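Local atomic coordinates of caprin-1 (Homo sapiens, PDB entry 4WBE), a protein that binds mRNAs, regulates their transport, translation or stability, and plays an essential role in the formation of cytoplasmic stress granules. Residues L15-E20 / R108-N113; L52-E57 / C95-K100; V62-D67 / E77-H82; D26-D31 / T35-G40. All blocks are in the same frame, centred on the assembly; numbering follows the deposited sequence.

Contact 1: residues L15-E20 / R108-N113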
loop_
_atom_site.group_PDB
_atom_site.type_symbol
_atom_site.label_atom_id
_atom_site.label_comp_id
_atom_site.label_asym_id
_atom_site.label_seq_id
_atom_site.Cartn_x
_atom_site.Cartn_y
_atom_site.Cartn_z
ATOM N N LEU A 15 3.829 7.874 -0.142
ATOM C CA LEU A 15 2.682 6.971 -0.263
ATOM C C LEU A 15 2.355 6.691 -1.725
ATOM O O LEU A 15 2.018 5.563 -2.080
ATOM C CB LEU A 15 1.444 7.562 0.422
ATOM C CG LEU A 15 1.453 7.676 1.946
ATOM C CD1 LEU A 15 0.122 8.202 2.457
ATOM C CD2 LEU A 15 1.747 6.319 2.553
ATOM N N LYS A 16 2.430 7.723 -2.558
ATOM C CA LYS A 16 2.166 7.575 -3.990
ATOM C C LYS A 16 3.148 6.579 -4.595
ATOM O O LYS A 16 2.769 5.710 -5.386
ATOM C CB LYS A 16 2.271 8.938 -4.702
ATOM C CG LYS A 16 1.989 8.888 -6.212
ATOM C CD LYS A 16 2.013 10.281 -6.868
ATOM C CE LYS A 16 3.422 10.779 -7.160
ATOM N NZ LYS A 16 4.035 10.068 -8.329
ATOM N N THR A 17 4.413 6.715 -4.213
ATOM C CA THR A 17 5.454 5.816 -4.685
ATOM C C THR A 17 5.203 4.391 -4.221
ATOM O O THR A 17 5.393 3.444 -4.992
ATOM C CB THR A 17 6.850 6.297 -4.235
ATOM O OG1 THR A 17 7.054 7.634 -4.701
ATOM C CG2 THR A 17 7.944 5.402 -4.794
ATOM N N VAL A 18 4.760 4.235 -2.972
ATOM C CA VAL A 18 4.408 2.916 -2.464
ATOM C C VAL A 18 3.297 2.282 -3.305
ATOM O O VAL A 18 3.377 1.113 -3.666
ATOM C CB VAL A 18 3.940 2.960 -0.983
ATOM C CG1 VAL A 18 3.405 1.603 -0.567
ATOM C CG2 VAL A 18 5.079 3.365 -0.056
ATOM N N LEU A 19 2.256 3.055 -3.598
ATOM C CA LEU A 19 1.131 2.563 -4.398
ATOM C C LEU A 19 1.572 2.135 -5.802
ATOM O O LEU A 19 1.163 1.087 -6.301
ATOM C CB LEU A 19 0.057 3.653 -4.508
ATOM C CG LEU A 19 -1.163 3.688 -3.573
ATOM C CD1 LEU A 19 -1.152 2.639 -2.460
ATOM C CD2 LEU A 19 -1.408 5.095 -3.025
ATOM N N GLU A 20 2.394 2.964 -6.435
ATOM C CA GLU A 20 2.993 2.644 -7.733
ATOM C C GLU A 20 3.782 1.342 -7.673
ATOM O O GLU A 20 3.640 0.469 -8.534
ATOM C CB GLU A 20 3.912 3.788 -8.170
ATOM C CG GLU A 20 3.191 5.081 -8.510
ATOM C CD GLU A 20 4.107 6.293 -8.439
ATOM O OE1 GLU A 20 5.313 6.132 -8.153
ATOM O OE2 GLU A 20 3.630 7.410 -8.705
ATOM N N ARG A 108 14.442 2.210 -12.571
ATOM C CA ARG A 108 14.567 1.892 -13.991
ATOM C C ARG A 108 13.257 1.342 -14.552
ATOM O O ARG A 108 12.887 1.647 -15.691
ATOM C CB ARG A 108 15.737 0.942 -14.283
ATOM C CG ARG A 108 17.106 1.617 -14.263
ATOM C CD ARG A 108 18.188 0.719 -14.860
ATOM N NE ARG A 108 18.438 -0.482 -14.073
ATOM C CZ ARG A 108 18.058 -1.698 -14.452
ATOM N NH1 ARG A 108 17.424 -1.870 -15.604
ATOM N NH2 ARG A 108 18.315 -2.741 -13.685
ATOM N N VAL A 109 12.560 0.533 -13.756
ATOM C CA VAL A 109 11.252 0.018 -14.158
ATOM C C VAL A 109 10.227 1.149 -14.309
ATOM O O VAL A 109 9.566 1.254 -15.348
ATOM C CB VAL A 109 10.722 -1.038 -13.166
ATOM C CG1 VAL A 109 9.313 -1.461 -13.547
ATOM C CG2 VAL A 109 11.634 -2.249 -13.144
ATOM N N PHE A 110 10.117 1.996 -13.284
ATOM C CA PHE A 110 9.256 3.175 -13.338
ATOM C C PHE A 110 9.550 4.029 -14.569
ATOM O O PHE A 110 8.640 4.439 -15.294
ATOM C CB PHE A 110 9.484 4.058 -12.103
ATOM C CG PHE A 110 8.811 3.567 -10.847
ATOM C CD1 PHE A 110 7.876 2.546 -10.892
ATOM C CD2 PHE A 110 9.109 4.145 -9.618
ATOM C CE1 PHE A 110 7.241 2.101 -9.725
ATOM C CE2 PHE A 110 8.478 3.709 -8.447
ATOM C CZ PHE A 110 7.545 2.687 -8.504
ATOM N N GLN A 111 10.831 4.300 -14.789
ATOM C CA GLN A 111 11.257 5.264 -15.795
ATOM C C GLN A 111 11.259 4.691 -17.213
ATOM O O GLN A 111 11.424 5.417 -18.187
ATOM C CB GLN A 111 12.606 5.880 -15.402
ATOM C CG GLN A 111 12.486 6.794 -14.164
ATOM C CD GLN A 111 13.823 7.252 -13.604
ATOM O OE1 GLN A 111 14.829 7.285 -14.308
ATOM N NE2 GLN A 111 13.840 7.593 -12.321
ATOM N N SER A 112 11.075 3.383 -17.329
ATOM C CA SER A 112 11.001 2.750 -18.636
ATOM C C SER A 112 9.705 3.151 -19.331
ATOM O O SER A 112 9.594 3.077 -20.555
ATOM C CB SER A 112 11.033 1.234 -18.476
ATOM O OG SER A 112 9.766 0.761 -18.069
ATOM N N ASN A 113 8.730 3.553 -18.519
ATOM C CA ASN A 113 7.381 3.894 -18.966
ATOM C C ASN A 113 6.581 2.740 -19.567
ATOM O O ASN A 113 5.565 2.960 -20.223
ATOM C CB ASN A 113 7.383 5.131 -19.863
ATOM C CG ASN A 113 7.949 6.339 -19.156
ATOM O OD1 ASN A 113 7.782 6.499 -17.934
ATOM N ND2 ASN A 113 8.617 7.195 -19.905
#
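Phe-110 reaches out from helix 99-111 and sets the far end of its ring against Glu-20 on helix 2-27. The close packing is here: Glu-20 CB lies 3.8 Å from Phe-110 CZ, approaching obliquely, and the backbone carbon of Glu-20 is also near CE1 and CZ. With CG of Phe-110 beside its backbone N (chi1 -78°), the ring points to helix 2-27. The carboxylate of Glu-20 passes the ring almost perpendicular to it, the planes 84° apart, with OE1 4.0 Å from Phe-110 CE2. Its other oxygen, OE2, is held through its syn lone pair by Lys-16 NZ at 2.7 Å, a salt bridge one helical turn back that would probably offset the negative charge near the ring.

The looser, partly exposed side belongs to Thr-17. Its methyl CG2 only approaches the ring edge, 4.1 Å from Phe-110 CE2, while OG1 is turned to Lys-13 O of its own helix. Replacing the phenylalanine by an alanine would probably open a gap beside Glu-20 CB and take the ring away from the Thr-17 methyl.

Leu-72 of the second subunit also meets the ring, placing it beside the dimer interface. Within the chain, Val-24, further along helix 2-27, adds to the cover of Phe-110, and Leu-87 of helix 77-88 packs on Thr-17.

Contact 2: residues L52-E57 / C95-K100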
loop_
_atom_site.group_PDB
_atom_site.type_symbol
_atom_site.label_atom_id
_atom_site.label_comp_id
_atom_site.label_asym_id
_atom_site.label_seq_id
_atom_site.Cartn_x
_atom_site.Cartn_y
_atom_site.Cartn_z
ATOM N N LEU A 52 14.984 -9.429 -11.788
ATOM C CA LEU A 52 13.593 -9.832 -11.663
ATOM C C LEU A 52 13.399 -10.733 -10.443
ATOM O O LEU A 52 12.418 -10.597 -9.705
ATOM C CB LEU A 52 13.154 -10.550 -12.942
ATOM C CG LEU A 52 11.667 -10.792 -13.181
ATOM C CD1 LEU A 52 10.898 -9.488 -13.074
ATOM C CD2 LEU A 52 11.448 -11.415 -14.557
ATOM N N SER A 53 14.348 -11.638 -10.219
ATOM C CA SER A 53 14.298 -12.520 -9.057
ATOM C C SER A 53 14.468 -11.743 -7.755
ATOM O O SER A 53 13.885 -12.105 -6.733
ATOM C CB SER A 53 15.333 -13.640 -9.170
ATOM O OG SER A 53 16.508 -13.183 -9.816
ATOM N N LEU A 54 15.290 -10.698 -7.789
ATOM C CA LEU A 54 15.458 -9.820 -6.638
ATOM C C LEU A 54 14.143 -9.145 -6.255
ATOM O O LEU A 54 13.830 -9.007 -5.074
ATOM C CB LEU A 54 16.526 -8.761 -6.921
ATOM C CG LEU A 54 17.985 -9.222 -6.977
ATOM C CD1 LEU A 54 18.894 -8.065 -7.363
ATOM C CD2 LEU A 54 18.420 -9.813 -5.655
ATOM N N LEU A 55 13.379 -8.724 -7.259
ATOM C CA LEU A 55 12.072 -8.116 -7.036
ATOM C C LEU A 55 11.054 -9.135 -6.516
ATOM O O LEU A 55 10.178 -8.796 -5.719
ATOM C CB LEU A 55 11.568 -7.449 -8.321
ATOM C CG LEU A 55 12.401 -6.260 -8.814
ATOM C CD1 LEU A 55 11.782 -5.629 -10.053
ATOM C CD2 LEU A 55 12.574 -5.224 -7.706
ATOM N N ASP A 56 11.154 -10.376 -6.985
ATOM C CA ASP A 56 10.286 -11.436 -6.483
ATOM C C ASP A 56 10.505 -11.672 -4.992
ATOM O O ASP A 56 9.548 -11.789 -4.225
ATOM C CB ASP A 56 10.504 -12.741 -7.250
ATOM C CG ASP A 56 10.016 -12.675 -8.689
ATOM O OD1 ASP A 56 9.077 -11.900 -8.973
ATOM O OD2 ASP A 56 10.544 -13.442 -9.526
ATOM N N GLU A 57 11.771 -11.741 -4.588
ATOM C CA GLU A 57 12.112 -11.900 -3.178
ATOM C C GLU A 57 11.631 -10.721 -2.343
ATOM O O GLU A 57 11.107 -10.910 -1.248
ATOM C CB GLU A 57 13.613 -12.132 -2.992
ATOM C CG GLU A 57 14.074 -13.476 -3.526
ATOM C CD GLU A 57 13.344 -14.616 -2.835
ATOM O OE1 GLU A 57 13.318 -14.629 -1.586
ATOM O OE2 GLU A 57 12.787 -15.492 -3.531
ATOM N N CYS A 95 17.656 -9.292 0.688
ATOM C CA CYS A 95 17.624 -10.124 -0.521
ATOM C C CYS A 95 19.002 -10.406 -1.109
ATOM O O CYS A 95 19.150 -10.519 -2.328
ATOM C CB CYS A 95 16.750 -9.474 -1.596
ATOM S SG CYS A 95 15.046 -9.218 -1.091
ATOM N N GLY A 96 20.013 -10.502 -0.251
ATOM C CA GLY A 96 21.366 -10.750 -0.711
ATOM C C GLY A 96 21.981 -9.544 -1.406
ATOM O O GLY A 96 23.071 -9.636 -1.977
ATOM N N THR A 97 21.294 -8.407 -1.348
ATOM C CA THR A 97 21.814 -7.172 -1.925
ATOM C C THR A 97 21.529 -6.013 -0.966
ATOM O O THR A 97 21.517 -6.204 0.251
ATOM C CB THR A 97 21.228 -6.904 -3.337
ATOM O OG1 THR A 97 21.680 -5.636 -3.830
ATOM C CG2 THR A 97 19.706 -6.938 -3.313
ATOM N N THR A 98 21.294 -4.823 -1.505
ATOM C CA THR A 98 20.953 -3.672 -0.675
ATOM C C THR A 98 19.659 -3.025 -1.145
ATOM O O THR A 98 19.235 -3.224 -2.285
ATOM C CB THR A 98 22.053 -2.596 -0.713
ATOM O OG1 THR A 98 22.161 -2.069 -2.040
ATOM C CG2 THR A 98 23.393 -3.170 -0.280
ATOM N N TYR A 99 19.049 -2.235 -0.268
ATOM C CA TYR A 99 17.882 -1.448 -0.635
ATOM C C TYR A 99 18.265 -0.419 -1.690
ATOM O O TYR A 99 17.443 -0.043 -2.530
ATOM C CB TYR A 99 17.301 -0.746 0.588
ATOM C CG TYR A 99 16.685 -1.680 1.596
ATOM C CD1 TYR A 99 15.402 -2.178 1.418
ATOM C CD2 TYR A 99 17.382 -2.053 2.731
ATOM C CE1 TYR A 99 14.829 -3.036 2.344
ATOM C CE2 TYR A 99 16.823 -2.908 3.663
ATOM C CZ TYR A 99 15.547 -3.392 3.466
ATOM O OH TYR A 99 14.999 -4.239 4.398
ATOM N N LYS A 100 19.509 0.047 -1.631
ATOM C CA LYS A 100 20.006 0.998 -2.620
ATOM C C LYS A 100 19.966 0.417 -4.030
ATOM O O LYS A 100 19.552 1.088 -4.977
ATOM C CB LYS A 100 21.427 1.448 -2.279
ATOM C CG LYS A 100 21.961 2.504 -3.227
ATOM C CD LYS A 100 23.381 2.907 -2.864
ATOM C CE LYS A 100 23.939 3.919 -3.855
ATOM N NZ LYS A 100 25.188 4.554 -3.348
#
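Glu-57 N donates to Ser-53 O at 3.0 Å, a regular bond of helix 49-62, and the turn so fixed presents Glu-57 CB to the thiol of Cys-95. Cys-95 and Gly-96 form the two-residue turn of a small beta hairpin made by strands 93-94 and 97-98. Both have positive phi, 56° and 72°, the backbone conformation of a type I' turn, which suits glycine at the second place. The contact therefore joins a hairpin tip to the flank of a helix, and does so without any hydrogen bond across it.

In Cys-95 the bond to CB points to the helix, and Cys-95 SG, anti to the carbonyl carbon (chi1 -60°), rests 3.8 Å from Glu-57 CB. The same Cys-95 SG lies 3.9 Å from Glu-57 C. The carboxylate of Glu-57 does not join in: its chain bends at chi2, and OE2 forms a salt bridge with Lys-60 on the same helix. Leu-61, also on this helix, packs against Cys-95.

Leu-54, one turn earlier, covers the other part of the hairpin with a single methyl. Its CG runs beside the backbone N, and the CD2 branch lies against the hairpin, while Leu-102 and Ile-105 of helix 99-111 pack on the same side chain. Thr-98 opens that helix as its N-cap, OG1 bonding to Val-101 N. Leu-54 CD2 rests 3.5 Å from Cys-95 O and 3.9 Å from the methyl Thr-97 CG2.

Contact 3: residues V62-D67 / E77-H82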
loop_
_atom_site.group_PDB
_atom_site.type_symbol
_atom_site.label_atom_id
_atom_site.label_comp_id
_atom_site.label_asym_id
_atom_site.label_seq_id
_atom_site.Cartn_x
_atom_site.Cartn_y
_atom_site.Cartn_z
ATOM N N VAL A 62 7.366 -7.520 1.401
ATOM C CA VAL A 62 6.470 -6.391 1.592
ATOM C C VAL A 62 5.003 -6.751 1.403
ATOM O O VAL A 62 4.121 -5.977 1.777
ATOM C CB VAL A 62 6.869 -5.174 0.729
ATOM C CG1 VAL A 62 8.249 -4.700 1.126
ATOM C CG2 VAL A 62 6.829 -5.524 -0.753
ATOM N N ASP A 63 4.744 -7.931 0.855
ATOM C CA ASP A 63 3.371 -8.420 0.746
ATOM C C ASP A 63 3.278 -9.821 1.349
ATOM O O ASP A 63 2.992 -10.789 0.652
ATOM C CB ASP A 63 2.943 -8.423 -0.731
ATOM C CG ASP A 63 1.465 -8.686 -0.914
ATOM O OD1 ASP A 63 0.689 -8.424 0.027
ATOM O OD2 ASP A 63 1.073 -9.101 -2.021
ATOM N N PRO A 64 3.494 -9.928 2.672
ATOM C CA PRO A 64 3.551 -11.266 3.270
ATOM C C PRO A 64 2.193 -11.944 3.326
ATOM O O PRO A 64 1.165 -11.277 3.462
ATOM C CB PRO A 64 4.064 -10.991 4.694
ATOM C CG PRO A 64 3.646 -9.578 4.991
ATOM C CD PRO A 64 3.736 -8.861 3.663
ATOM N N GLU A 65 2.195 -13.265 3.189
ATOM C CA GLU A 65 0.995 -14.035 3.446
ATOM C C GLU A 65 0.646 -13.905 4.915
ATOM O O GLU A 65 1.525 -13.746 5.766
ATOM C CB GLU A 65 1.182 -15.511 3.087
ATOM C CG GLU A 65 1.413 -15.783 1.607
ATOM C CD GLU A 65 0.237 -15.382 0.725
ATOM O OE1 GLU A 65 -0.830 -14.990 1.249
ATOM O OE2 GLU A 65 0.384 -15.468 -0.513
ATOM N N ARG A 66 -0.646 -13.969 5.200
ATOM C CA ARG A 66 -1.153 -13.807 6.549
ATOM C C ARG A 66 -0.664 -14.962 7.434
ATOM O O ARG A 66 -0.927 -16.129 7.144
ATOM C CB ARG A 66 -2.677 -13.760 6.494
ATOM C CG ARG A 66 -3.327 -13.372 7.787
ATOM C CD ARG A 66 -3.071 -11.916 8.142
ATOM N NE ARG A 66 -3.705 -11.613 9.419
ATOM C CZ ARG A 66 -3.111 -11.757 10.599
ATOM N NH1 ARG A 66 -1.850 -12.168 10.664
ATOM N NH2 ARG A 66 -3.772 -11.476 11.714
ATOM N N ASP A 67 0.068 -14.625 8.493
ATOM C CA ASP A 67 0.620 -15.604 9.432
ATOM C C ASP A 67 -0.245 -15.685 10.699
ATOM O O ASP A 67 -0.376 -14.701 11.432
ATOM C CB ASP A 67 2.071 -15.218 9.766
ATOM C CG ASP A 67 2.796 -16.259 10.620
ATOM O OD1 ASP A 67 2.140 -17.092 11.286
ATOM O OD2 ASP A 67 4.048 -16.234 10.623
ATOM N N GLU A 77 4.601 -5.027 10.350
ATOM C CA GLU A 77 5.671 -4.257 10.956
ATOM C C GLU A 77 6.946 -4.349 10.108
ATOM O O GLU A 77 7.491 -3.326 9.684
ATOM C CB GLU A 77 5.919 -4.717 12.402
ATOM C CG GLU A 77 7.119 -4.062 13.065
ATOM C CD GLU A 77 6.874 -2.595 13.415
ATOM O OE1 GLU A 77 5.697 -2.187 13.540
ATOM O OE2 GLU A 77 7.866 -1.852 13.575
ATOM N N HIS A 78 7.404 -5.568 9.830
ATOM C CA HIS A 78 8.606 -5.753 9.012
ATOM C C HIS A 78 8.451 -5.188 7.600
ATOM O O HIS A 78 9.358 -4.516 7.097
ATOM C CB HIS A 78 8.998 -7.233 8.936
ATOM C CG HIS A 78 9.591 -7.766 10.199
ATOM N ND1 HIS A 78 10.035 -6.950 11.218
ATOM C CD2 HIS A 78 9.811 -9.038 10.615
ATOM C CE1 HIS A 78 10.508 -7.695 12.203
ATOM N NE2 HIS A 78 10.381 -8.963 11.859
ATOM N N ALA A 79 7.308 -5.464 6.974
ATOM C CA ALA A 79 7.024 -4.971 5.630
ATOM C C ALA A 79 7.117 -3.453 5.552
ATOM O O ALA A 79 7.622 -2.906 4.567
ATOM C CB ALA A 79 5.645 -5.445 5.159
ATOM N N SER A 80 6.588 -2.774 6.569
ATOM C CA SER A 80 6.614 -1.311 6.610
ATOM C C SER A 80 8.048 -0.784 6.594
ATOM O O SER A 80 8.352 0.217 5.936
ATOM C CB SER A 80 5.838 -0.770 7.823
ATOM O OG SER A 80 6.483 -1.060 9.049
ATOM N N ILE A 81 8.922 -1.458 7.334
ATOM C CA ILE A 81 10.333 -1.092 7.391
ATOM C C ILE A 81 11.062 -1.382 6.069
ATOM O O ILE A 81 11.862 -0.570 5.610
ATOM C CB ILE A 81 11.029 -1.782 8.589
ATOM C CG1 ILE A 81 10.381 -1.326 9.901
ATOM C CG2 ILE A 81 12.521 -1.485 8.604
ATOM C CD1 ILE A 81 10.797 -2.141 11.115
ATOM N N HIS A 82 10.783 -2.537 5.469
ATOM C CA HIS A 82 11.319 -2.877 4.152
ATOM C C HIS A 82 10.946 -1.821 3.109
ATOM O O HIS A 82 11.787 -1.388 2.323
ATOM C CB HIS A 82 10.781 -4.229 3.695
ATOM C CG HIS A 82 11.348 -5.393 4.445
ATOM N ND1 HIS A 82 12.703 -5.565 4.639
ATOM C CD2 HIS A 82 10.745 -6.442 5.051
ATOM C CE1 HIS A 82 12.906 -6.670 5.332
ATOM N NE2 HIS A 82 11.738 -7.223 5.592
#
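Val-62, the last residue of helix 49-62, packs one methyl against His-82 and its backbone against Ala-79. The valine torsion (chi1 -62°) puts CG1 beside the backbone N and CG2 in the crowded position between N and the carbonyl carbon. Thus CG1 is the branch that faces helix 77-88, 3.6 Å from His-82 CB and 3.9 Å from Ala-79 O.

His-82 offers only its CB here. With CG anti to the carbonyl carbon (chi1 -71°), the ring is carried away from the valine and ND1 makes a probable hydrogen bond with Tyr-99 OH, which would fix the imidazole at the start of helix 99-111.

Ala-79 is the small residue that lets the chains draw close. Its CB lies 3.7 Å from Val-62 O and 3.8 Å from Val-62 CA, and the two CA atoms are 4.3 Å apart. Beyond it Pro-64 CD brushes the same methyl at 4.2 Å, where the chain has left the helix and runs extended. On the first turn of helix 77-88, Ser-80 OG folds back to Glu-77 O at 2.6 Å.

Leu-19 of the second subunit packs on Ala-79, and Lys-13 of that subunit forms a salt bridge with Glu-77. The arrangement is that of a helical hairpin: helices 49-62 and 77-88 run roughly antiparallel, joined by a connection that includes the short helix 72-75 and pinched together where it begins.

Contact 4: residues D26-D31 / T35-G40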
loop_
_atom_site.group_PDB
_atom_site.type_symbol
_atom_site.label_atom_id
_atom_site.label_comp_id
_atom_site.label_asym_id
_atom_site.label_seq_id
_atom_site.Cartn_x
_atom_site.Cartn_y
_atom_site.Cartn_z
ATOM N N ASP A 26 2.735 -6.299 -8.329
ATOM C CA ASP A 26 1.611 -7.163 -8.660
ATOM C C ASP A 26 1.656 -7.585 -10.130
ATOM O O ASP A 26 1.392 -8.742 -10.463
ATOM C CB ASP A 26 0.287 -6.463 -8.352
ATOM C CG ASP A 26 -0.918 -7.336 -8.646
ATOM O OD1 ASP A 26 -1.594 -7.103 -9.671
ATOM O OD2 ASP A 26 -1.177 -8.269 -7.857
ATOM N N LYS A 27 1.981 -6.644 -11.010
ATOM C CA LYS A 27 2.051 -6.951 -12.437
ATOM C C LYS A 27 3.213 -7.866 -12.801
ATOM O O LYS A 27 3.162 -8.567 -13.811
ATOM C CB LYS A 27 2.092 -5.666 -13.261
ATOM C CG LYS A 27 0.808 -4.858 -13.173
ATOM C CD LYS A 27 -0.364 -5.719 -13.636
ATOM C CE LYS A 27 -1.560 -4.878 -14.065
ATOM N NZ LYS A 27 -2.480 -5.655 -14.949
ATOM N N LEU A 28 4.237 -7.887 -11.953
ATOM C CA LEU A 28 5.390 -8.760 -12.158
ATOM C C LEU A 28 5.038 -10.232 -11.975
ATOM O O LEU A 28 5.878 -11.104 -12.194
ATOM C CB LEU A 28 6.536 -8.369 -11.226
ATOM C CG LEU A 28 7.280 -7.093 -11.611
ATOM C CD1 LEU A 28 8.501 -6.904 -10.739
ATOM C CD2 LEU A 28 7.683 -7.188 -13.063
ATOM N N GLY A 29 3.808 -10.505 -11.559
ATOM C CA GLY A 29 3.329 -11.874 -11.495
ATOM C C GLY A 29 2.844 -12.386 -12.842
ATOM O O GLY A 29 2.690 -13.594 -13.029
ATOM N N ASP A 30 2.618 -11.477 -13.788
ATOM C CA ASP A 30 2.171 -11.871 -15.124
ATOM C C ASP A 30 3.367 -12.232 -15.989
ATOM O O ASP A 30 4.288 -11.429 -16.156
ATOM C CB ASP A 30 1.365 -10.755 -15.794
ATOM C CG ASP A 30 0.787 -11.170 -17.143
ATOM O OD1 ASP A 30 0.972 -12.337 -17.561
ATOM O OD2 ASP A 30 0.146 -10.321 -17.797
ATOM N N ASP A 31 3.350 -13.450 -16.528
ATOM C CA ASP A 31 4.461 -13.952 -17.326
ATOM C C ASP A 31 4.722 -13.070 -18.546
ATOM O O ASP A 31 5.871 -12.858 -18.931
ATOM C CB ASP A 31 4.217 -15.405 -17.760
ATOM C CG ASP A 31 4.326 -16.394 -16.603
ATOM O OD1 ASP A 31 5.205 -16.211 -15.731
ATOM O OD2 ASP A 31 3.538 -17.365 -16.576
ATOM N N THR A 35 8.271 -11.142 -19.500
ATOM C CA THR A 35 8.865 -11.316 -20.815
ATOM C C THR A 35 9.175 -9.970 -21.454
ATOM O O THR A 35 10.293 -9.737 -21.917
ATOM C CB THR A 35 7.928 -12.099 -21.756
ATOM O OG1 THR A 35 7.764 -13.437 -21.269
ATOM C CG2 THR A 35 8.502 -12.143 -23.162
ATOM N N ASP A 36 8.182 -9.086 -21.468
ATOM C CA ASP A 36 8.345 -7.760 -22.051
ATOM C C ASP A 36 9.482 -6.952 -21.407
ATOM O O ASP A 36 10.200 -6.233 -22.100
ATOM C CB ASP A 36 7.034 -6.975 -21.954
ATOM C CG ASP A 36 5.923 -7.572 -22.802
ATOM O OD1 ASP A 36 6.216 -8.411 -23.680
ATOM O OD2 ASP A 36 4.752 -7.191 -22.589
ATOM N N LEU A 37 9.642 -7.068 -20.090
ATOM C CA LEU A 37 10.676 -6.314 -19.377
ATOM C C LEU A 37 12.082 -6.852 -19.613
ATOM O O LEU A 37 13.044 -6.091 -19.740
ATOM C CB LEU A 37 10.388 -6.289 -17.870
ATOM C CG LEU A 37 9.166 -5.486 -17.420
ATOM C CD1 LEU A 37 9.052 -5.489 -15.903
ATOM C CD2 LEU A 37 9.211 -4.060 -17.952
ATOM N N LYS A 38 12.195 -8.169 -19.683
ATOM C CA LYS A 38 13.495 -8.802 -19.862
ATOM C C LYS A 38 14.059 -8.580 -21.266
ATOM O O LYS A 38 15.276 -8.555 -21.454
ATOM C CB LYS A 38 13.423 -10.295 -19.532
ATOM C CG LYS A 38 13.519 -10.608 -18.045
ATOM C CD LYS A 38 13.572 -12.106 -17.818
ATOM C CE LYS A 38 12.260 -12.744 -18.228
ATOM N NZ LYS A 38 12.246 -14.213 -17.972
ATOM N N GLN A 39 13.172 -8.422 -22.246
ATOM C CA GLN A 39 13.586 -8.139 -23.621
ATOM C C GLN A 39 13.704 -6.644 -23.954
ATOM O O GLN A 39 14.593 -6.234 -24.711
ATOM C CB GLN A 39 12.682 -8.877 -24.626
ATOM C CG GLN A 39 11.597 -8.050 -25.320
ATOM C CD GLN A 39 11.831 -7.907 -26.818
ATOM O OE1 GLN A 39 12.624 -8.641 -27.408
ATOM N NE2 GLN A 39 11.109 -6.992 -27.445
ATOM N N GLY A 40 12.807 -5.833 -23.401
ATOM C CA GLY A 40 12.855 -4.402 -23.633
ATOM C C GLY A 40 12.028 -3.992 -24.834
ATOM O O GLY A 40 11.164 -4.745 -25.285
#
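Leu-28 and Leu-37 meet end to end through one methyl each, CD2 of Leu-28 lying 3.6 Å from CD1 of Leu-37, while the two side chains cross at about a right angle. Both have CG beside the backbone N and an extended chi2, but they leave differently placed backbones: the bond to CB in Leu-37 is aimed at the opposite segment, whereas Leu-28 approaches with its far end. Leu-52 and Leu-55 of helix 49-62 pack on Leu-28, and Ile-46, Leu-47 and Tyr-114 pack on Leu-37, so the pair is buried.

The segments form a tight corner between two helices. A type I beta turn from Lys-27 to Asp-30 leads from helix 2-27 to the next helix, with Asp-30 N bonded to Lys-27 O at 3.0 Å. Asp-30 then serves as N-cap of helix 31-39, its OD1 accepting from Glu-32 N.

On the exposed side the polar part is built on Asp-31 O, which Thr-35 grips twice. Thr-35 N donates along the regular helical path at 3.0 Å, its N-H...O angle 158°. Thr-35 OG1, held beside its own backbone N by a chi1 of -65°, donates to the same oxygen at 3.1 Å. The two donors reach Asp-31 O from opposite faces of its carbonyl plane, with the hydroxyl tilted 35° from that plane.

Overall arrangement
All four contacts lie within the Caprin-1 dimerization domain. Contact 1 closes the longest loop of the four and holds the other three inside it, with contact 3 nested again within contact 2. Contacts 2 and 3 join directly, Tyr-99 OH lying 2.7 Å from His-82 ND1 in a probable hydrogen bond, although their centres are 15 Å apart. Contacts 2 and 4 share an apolar seam, Leu-55 CD1 being 3.6 Å from Leu-28 CD1. Contacts 3 and 4 are the most distant pair, about 23 Å between centres. Contacts 1 and 3 do not touch, yet both meet the second subunit, whereas contacts 2 and 4 stay within their own chain.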